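Local structure of cysteine desulfurase (Thermococcus onnurineus, 5B89) at residues B[91-96]-B[228-233]; B[209-214]-B[218-223]. The protein probably catalyses the pyridoxal-phosphate-dependent transfer of sulfur from L-cysteine to a sulfur carrier, with release of L-alanine. All coordinates share one frame; numbering follows the deposited sequence.

Contact 1: B[91-96]-B[228-233]; sequences DFIGAK and DFLAFS. With PLP (pyridoxal-5'-phosphate), chain G.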
# COMPACT_ATOMS: atom_id res chain seq x y z
N ASP B 91 -8.45 16.71 8.75
CA ASP B 91 -9.41 17.78 8.66
C ASP B 91 -10.57 17.48 7.72
O ASP B 91 -11.64 17.89 7.98
CB ASP B 91 -8.78 19.13 8.33
CG ASP B 91 -7.88 19.65 9.41
OD1 ASP B 91 -7.99 19.29 10.53
OD2 ASP B 91 -7.07 20.49 9.07
N PHE B 92 -10.32 16.77 6.64
CA PHE B 92 -11.34 16.46 5.67
C PHE B 92 -12.50 15.65 6.28
O PHE B 92 -13.57 15.85 5.91
CB PHE B 92 -10.67 15.69 4.50
CG PHE B 92 -11.57 15.34 3.34
CD1 PHE B 92 -12.17 16.30 2.61
CD2 PHE B 92 -11.70 14.06 2.97
CE1 PHE B 92 -12.95 15.97 1.54
CE2 PHE B 92 -12.46 13.72 1.88
CZ PHE B 92 -13.08 14.68 1.18
N ILE B 93 -12.18 14.79 7.23
CA ILE B 93 -13.16 13.94 7.89
C ILE B 93 -13.50 14.30 9.32
O ILE B 93 -14.20 13.64 9.95
CB ILE B 93 -12.88 12.44 7.74
CG1 ILE B 93 -11.66 12.03 8.54
CG2 ILE B 93 -12.70 12.12 6.28
CD1 ILE B 93 -11.41 10.54 8.56
N GLY B 94 -12.94 15.39 9.76
CA GLY B 94 -13.25 15.87 11.13
C GLY B 94 -12.53 15.11 12.19
O GLY B 94 -13.00 15.11 13.41
N ALA B 95 -11.39 14.46 11.95
CA ALA B 95 -10.63 13.71 12.94
C ALA B 95 -9.43 14.49 13.46
O ALA B 95 -9.08 15.51 12.84
CB ALA B 95 -10.12 12.45 12.27
N LYS B 96 -8.82 13.97 14.48
CA LYS B 96 -7.53 14.50 14.96
C LYS B 96 -6.44 13.86 14.10
O LYS B 96 -6.59 12.71 13.61
CB LYS B 96 -7.28 14.15 16.39
CG LYS B 96 -8.37 14.72 17.39
CD LYS B 96 -8.00 14.32 18.82
CE LYS B 96 -8.99 14.85 19.88
NZ LYS B 96 -8.38 14.65 21.23
N ASP B 228 -16.48 5.01 15.08
CA ASP B 228 -15.33 4.55 15.84
C ASP B 228 -14.15 4.17 14.90
O ASP B 228 -12.99 4.41 15.25
CB ASP B 228 -15.68 3.38 16.71
CG ASP B 228 -16.75 3.79 17.81
OD1 ASP B 228 -16.57 4.84 18.43
OD2 ASP B 228 -17.69 2.99 17.89
N PHE B 229 -14.48 3.58 13.76
CA PHE B 229 -13.49 3.28 12.69
C PHE B 229 -14.15 3.68 11.44
O PHE B 229 -15.36 3.50 11.23
CB PHE B 229 -13.14 1.83 12.69
CG PHE B 229 -12.48 1.36 13.96
CD1 PHE B 229 -13.22 1.01 15.03
CD2 PHE B 229 -11.10 1.24 14.03
CE1 PHE B 229 -12.58 0.59 16.19
CE2 PHE B 229 -10.45 0.86 15.20
CZ PHE B 229 -11.20 0.52 16.25
N LEU B 230 -13.31 4.17 10.50
CA LEU B 230 -13.81 4.60 9.17
C LEU B 230 -12.76 4.38 8.14
O LEU B 230 -11.60 4.66 8.44
CB LEU B 230 -14.34 5.97 9.17
CG LEU B 230 -14.98 6.49 7.88
CD1 LEU B 230 -16.07 7.44 8.15
CD2 LEU B 230 -13.94 7.15 7.02
N ALA B 231 -13.15 3.82 6.99
CA ALA B 231 -12.13 3.48 5.93
C ALA B 231 -12.56 4.16 4.64
O ALA B 231 -13.75 4.26 4.34
CB ALA B 231 -12.14 1.98 5.72
N PHE B 232 -11.61 4.68 3.88
CA PHE B 232 -11.84 5.11 2.50
C PHE B 232 -10.61 4.95 1.65
O PHE B 232 -9.56 4.65 2.17
CB PHE B 232 -12.43 6.49 2.42
CG PHE B 232 -11.55 7.63 2.77
CD1 PHE B 232 -10.82 8.25 1.76
CD2 PHE B 232 -11.47 8.16 4.04
CE1 PHE B 232 -10.09 9.35 1.98
CE2 PHE B 232 -10.73 9.28 4.26
CZ PHE B 232 -9.99 9.88 3.22
N SER B 233 -10.81 5.06 0.33
CA SER B 233 -9.72 4.87 -0.68
C SER B 233 -9.40 6.15 -1.38
O SER B 233 -10.34 6.81 -1.89
CB SER B 233 -10.10 3.85 -1.77
OG SER B 233 -10.23 2.51 -1.16
N1 PLP G . -16.28 -0.76 -0.24
C2 PLP G . -17.03 -0.07 -1.14
C2A PLP G . -18.43 0.39 -0.80
C3 PLP G . -16.46 0.15 -2.41
O3 PLP G . -17.16 0.84 -3.34
C4 PLP G . -15.13 -0.27 -2.67
C4A PLP G . -14.56 -0.04 -4.13
C5 PLP G . -14.40 -0.91 -1.63
C6 PLP G . -14.99 -1.18 -0.41
C5A PLP G . -12.99 -1.40 -1.93
O4P PLP G . -12.12 -0.24 -2.13
P PLP G . -10.68 -0.65 -2.53
O1P PLP G . -10.03 0.63 -2.77
O2P PLP G . -10.82 -1.48 -3.80
O3P PLP G . -10.12 -1.45 -1.45

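Contact 2: B[209-214]-B[218-223]; sequences VDAAQS and MEVNVK. With PLP (pyridoxal-5'-phosphate), chain G.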
# COMPACT_ATOMS: atom_id res chain seq x y z
N VAL B 209 -17.46 2.24 9.69
CA VAL B 209 -18.09 2.81 8.48
C VAL B 209 -17.13 2.54 7.26
O VAL B 209 -15.97 2.98 7.28
CB VAL B 209 -18.38 4.28 8.58
CG1 VAL B 209 -19.02 4.84 7.33
CG2 VAL B 209 -19.31 4.56 9.77
N ASP B 210 -17.66 1.90 6.24
CA ASP B 210 -16.98 1.76 4.94
C ASP B 210 -17.42 2.94 4.10
O ASP B 210 -18.57 2.97 3.55
CB ASP B 210 -17.34 0.42 4.26
CG ASP B 210 -16.85 0.27 2.79
OD1 ASP B 210 -16.30 1.27 2.31
OD2 ASP B 210 -17.19 -0.78 2.17
N ALA B 211 -16.57 3.98 3.98
CA ALA B 211 -16.84 5.22 3.29
C ALA B 211 -16.15 5.20 1.89
O ALA B 211 -15.95 6.30 1.33
CB ALA B 211 -16.45 6.40 4.12
N ALA B 212 -15.88 4.06 1.36
CA ALA B 212 -15.11 4.01 0.09
C ALA B 212 -15.91 4.70 -0.99
O ALA B 212 -15.27 5.28 -1.87
CB ALA B 212 -14.79 2.61 -0.28
N GLN B 213 -17.22 4.63 -1.00
CA GLN B 213 -18.01 5.25 -2.09
C GLN B 213 -18.58 6.57 -1.76
O GLN B 213 -19.12 7.28 -2.66
CB GLN B 213 -19.08 4.35 -2.55
CG GLN B 213 -18.59 3.23 -3.28
CD GLN B 213 -17.69 3.61 -4.50
OE1 GLN B 213 -17.73 4.75 -5.15
NE2 GLN B 213 -16.84 2.64 -4.81
N SER B 214 -18.48 7.00 -0.53
CA SER B 214 -18.91 8.29 -0.12
C SER B 214 -17.80 9.41 -0.11
O SER B 214 -18.05 10.57 -0.46
CB SER B 214 -19.58 8.31 1.21
OG SER B 214 -18.77 7.75 2.21
N MET B 218 -19.59 13.30 -1.16
CA MET B 218 -20.55 13.95 -0.20
C MET B 218 -19.79 14.11 1.10
O MET B 218 -18.69 13.56 1.29
CB MET B 218 -21.77 13.02 -0.07
CG MET B 218 -21.40 11.65 0.44
SD MET B 218 -22.82 10.47 0.38
CE MET B 218 -22.81 10.26 -1.42
N GLU B 219 -20.43 14.72 2.09
CA GLU B 219 -19.79 14.94 3.35
C GLU B 219 -19.57 13.66 4.09
O GLU B 219 -20.49 12.82 4.22
CB GLU B 219 -20.67 15.85 4.22
CG GLU B 219 -20.02 16.11 5.57
CD GLU B 219 -20.81 17.12 6.45
OE1 GLU B 219 -21.98 17.41 6.16
OE2 GLU B 219 -20.24 17.59 7.44
N VAL B 220 -18.32 13.49 4.55
CA VAL B 220 -17.95 12.39 5.38
C VAL B 220 -17.32 12.91 6.64
O VAL B 220 -16.24 13.49 6.54
CB VAL B 220 -17.02 11.35 4.68
CG1 VAL B 220 -16.53 10.31 5.69
CG2 VAL B 220 -17.80 10.70 3.57
N ASN B 221 -17.99 12.85 7.81
CA ASN B 221 -17.49 13.50 8.99
C ASN B 221 -17.63 12.51 10.14
O ASN B 221 -18.76 12.04 10.44
CB ASN B 221 -18.30 14.73 9.30
CG ASN B 221 -17.82 15.46 10.52
OD1 ASN B 221 -18.01 15.00 11.59
ND2 ASN B 221 -17.01 16.49 10.32
N VAL B 222 -16.54 12.15 10.80
CA VAL B 222 -16.54 11.12 11.76
C VAL B 222 -17.45 11.41 13.00
O VAL B 222 -17.97 10.48 13.62
CB VAL B 222 -15.15 10.66 12.21
CG1 VAL B 222 -14.39 10.04 11.00
CG2 VAL B 222 -14.40 11.78 12.88
N LYS B 223 -17.47 12.65 13.38
CA LYS B 223 -18.34 13.11 14.55
C LYS B 223 -19.85 12.96 14.21
O LYS B 223 -20.61 12.28 14.97
CB LYS B 223 -18.01 14.56 14.87
CG LYS B 223 -16.52 14.84 15.23
CD LYS B 223 -16.07 16.32 15.40
CE LYS B 223 -15.17 16.88 14.25
NZ LYS B 223 -15.83 17.90 13.31
N1 PLP G . -16.28 -0.76 -0.24
C2 PLP G . -17.03 -0.07 -1.14
C2A PLP G . -18.43 0.39 -0.80
C3 PLP G . -16.46 0.15 -2.41
O3 PLP G . -17.16 0.84 -3.34
C4 PLP G . -15.13 -0.27 -2.67
C4A PLP G . -14.56 -0.04 -4.13
C5 PLP G . -14.40 -0.91 -1.63
C6 PLP G . -14.99 -1.18 -0.41
C5A PLP G . -12.99 -1.40 -1.93
O4P PLP G . -12.12 -0.24 -2.13
P PLP G . -10.68 -0.65 -2.53
O1P PLP G . -10.03 0.63 -2.77
O2P PLP G . -10.82 -1.48 -3.80
O3P PLP G . -10.12 -1.45 -1.45

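Contact 1: B[91-96]-B[228-233]
Helix-on-sheet packing in the large domain of a fold-type I PLP enzyme brings Ile93, near the C-terminal end of helix 73-93, against Leu230 and Phe232 of strand 229-233. The strand belongs to the central seven-stranded mixed sheet of this class-V aminotransferase fold, and the contact is wholly apolar, with 133 Å² of surface buried between the two segments. Leu230 and Phe232 lie two residues apart on the strand and both point toward the helix end; Phe229 and Ala231, which alternate with them, touch helix 106-117.

Ile93 serves the two strand residues with different branches. Its CG2 methyl, set beside its own backbone N, approaches CE2 of Phe232 at 4.0 Å, coming in at a slant to the ring. The other branch reaches out through CG1, and its terminal CD1 lies 4.5 Å from CD2 of Leu230, a looser meeting of two methyls. Phe232 carries its ring between the backbone N and the carbonyl carbon (chi1 71°), which swings CE2 and CZ out toward the helix. Phe92 lies more loosely beside the Phe232 ring. Val222 and Tyr248 also touch Ile93, while Val246 touches Phe232.

Just past Ile93 the chain turns out of the helix in a Schellman motif at Gly94, whose positive phi of 78° suits glycine; the bond from Gly94 N to Asp91 O is weak at 3.3 Å. At the other end of the contact the strand leads from the apolar packing to the cofactor. Ser233 OG is hydrogen-bonded to Thr106 OG1 and itself donates to phosphate oxygen O1P of PLP over a very short 2.5 Å.

Contact 2: B[209-214]-B[218-223]
Ser214 packs against both Met218 and Val220 and forms the tight part of this contact. Its OG stands between the backbone N and the carbonyl carbon (chi1 55°), where it meets the CG2 methyl of Val220 at 3.4 Å and donates a weak hydrogen bond to Ala211 O. Met218 CG lies 3.9 Å from Ser214 CB, with the sulfur alongside. The backbone closes the turn: Met218 N donates to Ser214 O over 3.2 Å, nearly in line with the carbonyl (163°) but bent at the hydrogen (137°). Further along, Val220 CG1 rests on Ala211 CB at 4.2 Å.

The chain here is the connection that leaves strand 206-210 at its C-terminal end, where fold-type I enzymes bind PLP. Asp210 OD1 accepts from Ala212 N at 3.0 Å, an Asx turn that steadies the carboxylate, while OD2 lies 2.6 Å from the pyridine N1 of PLP. Ala212 CB packs 3.6 Å from C2 of the same ring. Replacing Asp210 by an alanine would probably leave N1 without its facing carboxylate and Ala212 N without the acceptor that shapes the turn.

The 218-223 side is looser where it meets solvent: Glu219 is exposed and points away from 209-214, forming a salt bridge with Lys224, and Lys223 is exposed as well.

Both contacts are buried, and they share the central sheet: strands 206-210 and 229-233 are neighbours in it, joined by a probable hydrogen bond from Val209 N to Phe229 O at 2.9 Å. Contact 2 lies nested in the chain between the segments of contact 1, and Val220 links them further by touching Leu230. Contact 1 is a purely apolar meeting of a helix end with a strand, while contact 2 mixes apolar packing with a backbone hydrogen bond between the turn after strand 206-210 and the loop that follows. Both have exposed charged residues at their margins, Asp91 and Lys96 in contact 1, Glu219 and Lys223 in contact 2. Each reaches PLP, contact 1 at the phosphate, contact 2 at the pyridine ring.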